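PDB 6B4E: mRNA export factor GLE1 from Saccharomyces cerevisiae, which serves as a nuclear pore component in mRNA export, acts as an enzyme activator and binds inositol hexakisphosphate. Local coordinates for residues 180-183 against 184-188; 252-255 against 256-259; 263-267 against 268-272. All blocks are in the same frame, centred on the assembly; numbering follows the deposited sequence.

Contact 1: residues 180-183 against 184-188; sequences LSLF and AIITR
T187 meets F183 with one branch and is held by two polar partners through the other: OG1 donates to A184 O at 2.8 Å and is also hydrogen-bonded to S208 OG. A184 O accepts a weak bond from R188 N as well. F183 and T187 sit one turn apart and cross at about a right angle. F183 has CG anti to its own N (chi1 -176°), which lays its ring alongside the next turn, and T187 CG2 rests over one face, 4.0 Å from the ring centroid, a CH-pi contact. Threonine suits the place because it offers a methyl to the ring and a hydroxyl to the helix. A valine in its place would probably cost A184 O the hydroxyl bond and S208 OG this partner. The shortest backbone bond runs from A184 N to L180 O, 2.7 Å, with an N-H...O angle of 166°; I185 N to S181 O, I186 N to L182 O and T187 N to F183 O continue the i to i+4 ladder of an alpha helix. On another flank, L182 CG lies 4.3 Å from I186 CD1, an apolar pair. Small A184, with L180, fits against W234 of helix 225-264, whereas L182 and I186 face helix 108-121 and L182 also meets helix 79-103, burying helix 169-188 among its neighbours.

Contact 2: residues 252-255 against 256-259; sequences KLLI and LIGE
L253 packs the end of its chain against L256, CD1 lying 4.2 Å from CD2. Three residues apart, the two leucines share a flank of the helix; with CG anti to the backbone N in both (chi1 -170° and -169°), their methyl ends meet. Both also touch helix 206-216 and an apolar side chain of another protein chain. K252 next to them gives NZ to Q249 and to the backbone of that other chain. A second apolar pair, L254 CD2 with I257 CD1 at 4.3 Å, faces W235 of the same helix range. In I257 the branch CG1 stands between the backbone N and the carbonyl carbon (chi1 59°), which brings it within 3.4 Å of L254 O. The backbone is an alpha helix of the all-helical C-terminal part of GLE1, with four i to i+4 bonds; among them G258 N reaches L254 O at 2.9 Å and E259 N reaches I255 O, also at 2.9 Å. From 256 to 259 the turn widens to a pi-type one. A beta carbon at G258 would probably be tight against L254 O, about 3.1 Å away. Farther round, I255 CG2 lies 4.3 Å from E259 CB, I255 also meeting W283. E259 is modelled in two conformers; in one, its carboxylate pairs with R277 and S263 OG, an arrangement that need not hold in the other.

Contact 3: residues 263-267 against 268-272; sequences SRMAE and KKYVG
M265 CE touches both K268 and Y270, 3.9 Å from K268 CE and 4.1 Å from Y270 CE2, and this is the close-packed side of the turn. The thioether chain bends twice (chi2 -57°, chi3 -64°), which curls the methyl back to its neighbours. Flexible and unbranched, methionine suits a buried spot that an aromatic ring and the aliphatic stem of a lysine both border. K268 CB in turn sits 3.4 Å above the centre of the Y270 ring. The backbone tightens as the helix ends: K268 N donates to M265 O at 3.0 Å and K269 N to A266 O, both i to i+3 bonds with the donor well above the carbonyl plane. A water donates to M265 O and accepts from Y270 N, so that M265 O has two partners. The other side is looser and solvated. There E267 OE1 and K269 NZ stay 4.8 Å apart, and a second water joins them, accepting from K269 NZ at 2.7 Å and donating to E267 OE1 and E267 O. K269, with a left-handed backbone, redirects the chain. The turn links helix 225-264 to helix 271-284, with Y270 at the N-cap position, M265 resting on F228, and G272 N bonded to N225.

From the N terminus the chain first meets contact 1, at the end of helix 169-188, its centre about 6 Å from the centre of the chain. Contact 2 comes next, late in the helix 225-264 range, and contact 3 is the turn directly after that helix. The three lie in series, so none encloses or crosses another, and each is a local contact closing no long loop. Contacts 1 and 2 are linked through W234, which touches L180 and A184 in one and L254 in the other, although their centres are 19 Å apart. Contacts 2 and 3 both use helix 225-264; contact 3 leads the chain into helix 271-284, whose W283 packs back on L254.

Contact 1: residues 180-183 against 184-188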
loop_
_atom_site.group_PDB
_atom_site.type_symbol
_atom_site.label_atom_id
_atom_site.label_comp_id
_atom_site.label_asym_id
_atom_site.label_seq_id
_atom_site.Cartn_x
_atom_site.Cartn_y
_atom_site.Cartn_z
ATOM N N LEU A 180 -1.615 -4.217 0.754
ATOM C CA LEU A 180 -0.857 -3.357 1.646
ATOM C C LEU A 180 0.578 -3.843 1.820
ATOM O O LEU A 180 1.486 -3.013 1.928
ATOM C CB LEU A 180 -1.558 -3.228 2.991
ATOM C CG LEU A 180 -1.218 -1.847 3.527
ATOM C CD1 LEU A 180 -2.430 -1.064 3.899
ATOM C CD2 LEU A 180 -0.310 -2.019 4.680
ATOM N N SER A 181 0.794 -5.167 1.820
ATOM C CA SER A 181 2.135 -5.757 1.826
ATOM C C SER A 181 3.008 -5.158 0.742
ATOM O O SER A 181 4.176 -4.821 0.966
ATOM C CB SER A 181 2.056 -7.263 1.571
ATOM O OG SER A 181 1.783 -7.992 2.735
ATOM N N LEU A 182 2.469 -5.087 -0.466
ATOM C CA LEU A 182 3.229 -4.534 -1.570
ATOM C C LEU A 182 3.548 -3.063 -1.336
ATOM O O LEU A 182 4.686 -2.625 -1.540
ATOM C CB LEU A 182 2.453 -4.712 -2.868
ATOM C CG LEU A 182 3.113 -4.045 -4.077
ATOM C CD1 LEU A 182 4.439 -4.719 -4.410
ATOM C CD2 LEU A 182 2.187 -4.023 -5.304
ATOM N N PHE A 183 2.556 -2.278 -0.917
ATOM C CA PHE A 183 2.801 -0.856 -0.691
ATOM C C PHE A 183 3.798 -0.660 0.441
ATOM O O PHE A 183 4.705 0.173 0.346
ATOM C CB PHE A 183 1.487 -0.142 -0.383
ATOM C CG PHE A 183 1.622 1.355 -0.231
ATOM C CD1 PHE A 183 1.873 2.148 -1.326
ATOM C CD2 PHE A 183 1.476 1.953 1.012
ATOM C CE1 PHE A 183 1.989 3.526 -1.188
ATOM C CE2 PHE A 183 1.584 3.320 1.157
ATOM C CZ PHE A 183 1.844 4.106 0.054
ATOM N N ALA A 184 3.660 -1.447 1.501
ATOM C CA ALA A 184 4.590 -1.381 2.617
ATOM C C ALA A 184 6.032 -1.554 2.153
ATOM O O ALA A 184 6.909 -0.756 2.512
ATOM C CB ALA A 184 4.223 -2.435 3.656
ATOM N N ILE A 185 6.297 -2.620 1.390
ATOM C CA ILE A 185 7.619 -2.855 0.804
ATOM C C ILE A 185 8.112 -1.601 0.094
ATOM O O ILE A 185 9.251 -1.156 0.290
ATOM C CB ILE A 185 7.566 -4.048 -0.173
ATOM C CG1 ILE A 185 7.416 -5.380 0.583
ATOM C CG2 ILE A 185 8.787 -4.071 -1.109
ATOM C CD1 ILE A 185 8.635 -5.822 1.381
ATOM N N ILE A 186 7.283 -1.056 -0.799
ATOM C CA ILE A 186 7.714 0.086 -1.595
ATOM C C ILE A 186 8.147 1.239 -0.694
ATOM O O ILE A 186 9.142 1.921 -0.978
ATOM C CB ILE A 186 6.597 0.497 -2.574
ATOM C CG1 ILE A 186 6.432 -0.588 -3.651
ATOM C CG2 ILE A 186 6.908 1.853 -3.215
ATOM C CD1 ILE A 186 5.256 -0.405 -4.586
ATOM N N THR A 187 7.421 1.485 0.402
ATOM C CA THR A 187 7.769 2.632 1.231
ATOM C C THR A 187 9.105 2.458 1.939
ATOM O O THR A 187 9.716 3.465 2.308
ATOM C CB THR A 187 6.697 2.951 2.287
ATOM O OG1 THR A 187 6.623 1.918 3.280
ATOM C CG2 THR A 187 5.315 3.201 1.660
ATOM N N ARG A 188 9.586 1.224 2.122
ATOM C CA ARG A 188 10.823 1.002 2.864
ATOM C C ARG A 188 11.989 0.580 1.972
ATOM O O ARG A 188 13.107 0.400 2.468
ATOM C CB ARG A 188 10.590 -0.011 4.002
ATOM C CG ARG A 188 10.201 -1.445 3.624
ATOM C CD ARG A 188 11.337 -2.253 3.039
ATOM N NE ARG A 188 11.105 -3.676 3.304
ATOM C CZ ARG A 188 11.950 -4.659 3.018
ATOM N NH1 ARG A 188 13.100 -4.405 2.425
ATOM N NH2 ARG A 188 11.617 -5.919 3.327
#

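Contact 2: residues 252-255 against 256-259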
loop_
_atom_site.group_PDB
_atom_site.type_symbol
_atom_site.label_atom_id
_atom_site.label_comp_id
_atom_site.label_asym_id
_atom_site.label_seq_id
_atom_site.Cartn_x
_atom_site.Cartn_y
_atom_site.Cartn_z
ATOM N N LYS A 252 7.479 3.742 19.818
ATOM C CA LYS A 252 6.245 4.145 20.487
ATOM C C LYS A 252 5.026 3.793 19.643
ATOM O O LYS A 252 3.984 3.394 20.175
ATOM C CB LYS A 252 6.262 5.645 20.773
ATOM C CG LYS A 252 7.297 6.039 21.820
ATOM C CD LYS A 252 7.720 7.496 21.707
ATOM C CE LYS A 252 6.559 8.446 21.850
ATOM N NZ LYS A 252 7.016 9.879 21.788
ATOM N N LEU A 253 5.132 3.939 18.322
ATOM C CA LEU A 253 3.968 3.697 17.481
ATOM C C LEU A 253 3.722 2.202 17.312
ATOM O O LEU A 253 2.564 1.769 17.243
ATOM C CB LEU A 253 4.160 4.409 16.135
ATOM C CG LEU A 253 2.968 4.497 15.184
ATOM C CD1 LEU A 253 1.681 4.834 15.908
ATOM C CD2 LEU A 253 3.258 5.526 14.124
ATOM N N LEU A 254 4.787 1.394 17.269
ATOM C CA LEU A 254 4.604 -0.058 17.234
ATOM C C LEU A 254 3.975 -0.563 18.521
ATOM O O LEU A 254 3.125 -1.467 18.494
ATOM C CB LEU A 254 5.933 -0.775 16.994
ATOM C CG LEU A 254 6.617 -0.543 15.642
ATOM C CD1 LEU A 254 7.751 -1.566 15.510
ATOM C CD2 LEU A 254 5.666 -0.665 14.487
ATOM N N ILE A 255 4.389 -0.009 19.663
ATOM C CA ILE A 255 3.744 -0.362 20.925
ATOM C C ILE A 255 2.274 0.038 20.894
ATOM O O ILE A 255 1.408 -0.682 21.403
ATOM C CB ILE A 255 4.493 0.290 22.101
ATOM C CG1 ILE A 255 5.902 -0.313 22.204
ATOM C CG2 ILE A 255 3.711 0.135 23.414
ATOM C CD1 ILE A 255 6.829 0.426 23.108
ATOM N N LEU A 256 1.966 1.197 20.317
ATOM C CA LEU A 256 0.586 1.656 20.305
ATOM C C LEU A 256 -0.289 0.707 19.495
ATOM O O LEU A 256 -1.375 0.329 19.946
ATOM C CB LEU A 256 0.499 3.082 19.768
ATOM C CG LEU A 256 -0.867 3.751 19.951
ATOM C CD1 LEU A 256 -1.202 3.978 21.441
ATOM C CD2 LEU A 256 -0.881 5.050 19.228
ATOM N N ILE A 257 0.167 0.281 18.307
ATOM C CA ILE A 257 -0.674 -0.631 17.514
ATOM C C ILE A 257 -0.676 -2.035 18.109
ATOM O O ILE A 257 -1.708 -2.716 18.114
ATOM C CB ILE A 257 -0.269 -0.668 16.018
ATOM C CG1 ILE A 257 1.188 -1.110 15.763
ATOM C CG2 ILE A 257 -0.546 0.655 15.383
ATOM C CD1 ILE A 257 1.449 -1.472 14.288
ATOM N N GLY A 258 0.476 -2.516 18.580
ATOM C CA GLY A 258 0.573 -3.915 18.959
ATOM C C GLY A 258 0.059 -4.228 20.345
ATOM O O GLY A 258 -0.437 -5.337 20.584
ATOM N N GLU A 259 0.180 -3.285 21.282
ATOM C CA GLU A 259 -0.311 -3.463 22.647
ATOM C C GLU A 259 -1.635 -2.739 22.861
ATOM O O GLU A 259 -2.644 -3.365 23.200
ATOM C CB GLU A 259 0.723 -2.962 23.664
ATOM C CG GLU A 259 0.234 -2.986 25.108
ATOM C CD GLU A 259 -0.162 -4.391 25.572
ATOM O OE1 GLU A 259 -1.223 -4.542 26.210
ATOM O OE2 GLU A 259 0.598 -5.348 25.301
#

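Contact 3: residues 263-267 against 268-272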
loop_
_atom_site.group_PDB
_atom_site.type_symbol
_atom_site.label_atom_id
_atom_site.label_comp_id
_atom_site.label_asym_id
_atom_site.label_seq_id
_atom_site.Cartn_x
_atom_site.Cartn_y
_atom_site.Cartn_z
ATOM N N SER A 263 -5.331 -4.364 22.663
ATOM C CA SER A 263 -5.965 -4.471 23.978
ATOM C C SER A 263 -7.357 -3.860 23.965
ATOM O O SER A 263 -8.302 -4.420 24.539
ATOM C CB SER A 263 -5.113 -3.783 25.054
ATOM O OG SER A 263 -4.042 -4.591 25.495
ATOM N N ARG A 264 -7.501 -2.694 23.335
ATOM C CA ARG A 264 -8.774 -1.990 23.360
ATOM C C ARG A 264 -9.862 -2.737 22.604
ATOM O O ARG A 264 -11.045 -2.528 22.891
ATOM C CB ARG A 264 -8.598 -0.586 22.780
ATOM C CG ARG A 264 -7.706 0.312 23.625
ATOM C CD ARG A 264 -8.396 0.751 24.893
ATOM N NE ARG A 264 -9.578 1.558 24.614
ATOM C CZ ARG A 264 -9.563 2.875 24.430
ATOM N NH1 ARG A 264 -10.695 3.517 24.188
ATOM N NH2 ARG A 264 -8.423 3.548 24.488
ATOM N N MET A 265 -9.489 -3.593 21.644
ATOM C CA MET A 265 -10.437 -4.365 20.848
ATOM C C MET A 265 -10.472 -5.833 21.252
ATOM O O MET A 265 -10.979 -6.658 20.492
ATOM C CB MET A 265 -10.096 -4.264 19.359
ATOM C CG MET A 265 -9.891 -2.848 18.821
ATOM S SD MET A 265 -11.311 -1.748 19.081
ATOM C CE MET A 265 -12.540 -2.550 18.094
ATOM N N ALA A 266 -9.927 -6.178 22.428
ATOM C CA ALA A 266 -9.663 -7.580 22.753
ATOM C C ALA A 266 -10.928 -8.422 22.771
ATOM O O ALA A 266 -10.883 -9.607 22.432
ATOM C CB ALA A 266 -8.962 -7.680 24.107
ATOM N N GLU A 267 -12.060 -7.847 23.175
ATOM C CA GLU A 267 -13.276 -8.649 23.278
ATOM C C GLU A 267 -13.832 -9.049 21.920
ATOM O O GLU A 267 -14.637 -9.992 21.849
ATOM C CB GLU A 267 -14.327 -7.892 24.082
ATOM C CG GLU A 267 -13.984 -7.835 25.547
ATOM C CD GLU A 267 -13.735 -9.208 26.137
ATOM O OE1 GLU A 267 -14.605 -10.091 25.974
ATOM O OE2 GLU A 267 -12.657 -9.408 26.740
ATOM N N LYS A 268 -13.419 -8.377 20.842
ATOM C CA LYS A 268 -13.832 -8.786 19.503
ATOM C C LYS A 268 -13.161 -10.083 19.063
ATOM O O LYS A 268 -13.661 -10.738 18.147
ATOM C CB LYS A 268 -13.504 -7.705 18.472
ATOM C CG LYS A 268 -13.990 -6.300 18.802
ATOM C CD LYS A 268 -15.474 -6.118 18.574
ATOM C CE LYS A 268 -15.834 -4.642 18.654
ATOM N NZ LYS A 268 -17.298 -4.422 18.762
ATOM N N LYS A 269 -12.049 -10.457 19.704
ATOM C CA LYS A 269 -11.250 -11.630 19.336
ATOM C C LYS A 269 -10.994 -11.663 17.835
ATOM O O LYS A 269 -11.227 -12.663 17.152
ATOM C CB LYS A 269 -11.901 -12.926 19.810
ATOM C CG LYS A 269 -11.876 -13.108 21.329
ATOM C CD LYS A 269 -12.224 -14.554 21.696
ATOM C CE LYS A 269 -12.222 -14.825 23.196
ATOM N NZ LYS A 269 -13.415 -14.276 23.885
ATOM N N TYR A 270 -10.527 -10.530 17.319
ATOM C CA TYR A 270 -10.134 -10.445 15.920
ATOM C C TYR A 270 -8.891 -11.293 15.699
ATOM O O TYR A 270 -7.900 -11.156 16.433
ATOM C CB TYR A 270 -9.847 -9.000 15.544
ATOM C CG TYR A 270 -11.054 -8.071 15.457
ATOM C CD1 TYR A 270 -12.276 -8.512 14.970
ATOM C CD2 TYR A 270 -10.941 -6.725 15.815
ATOM C CE1 TYR A 270 -13.355 -7.651 14.856
ATOM C CE2 TYR A 270 -12.032 -5.859 15.713
ATOM C CZ TYR A 270 -13.234 -6.336 15.231
ATOM O OH TYR A 270 -14.333 -5.509 15.115
ATOM N N VAL A 271 -8.947 -12.166 14.692
ATOM C CA VAL A 271 -7.814 -13.036 14.376
ATOM C C VAL A 271 -6.590 -12.199 14.022
ATOM O O VAL A 271 -5.461 -12.521 14.425
ATOM C CB VAL A 271 -8.191 -14.004 13.235
ATOM C CG1 VAL A 271 -6.969 -14.744 12.713
ATOM C CG2 VAL A 271 -9.244 -14.983 13.723
ATOM N N GLY A 272 -6.795 -11.111 13.278
ATOM C CA GLY A 272 -5.685 -10.234 12.929
ATOM C C GLY A 272 -5.051 -9.556 14.128
ATOM O O GLY A 272 -3.833 -9.319 14.143
HETATM O O HOH W 1 -9.502 -8.388 18.992
HETATM O O HOH W 2 -15.013 -12.125 23.891
#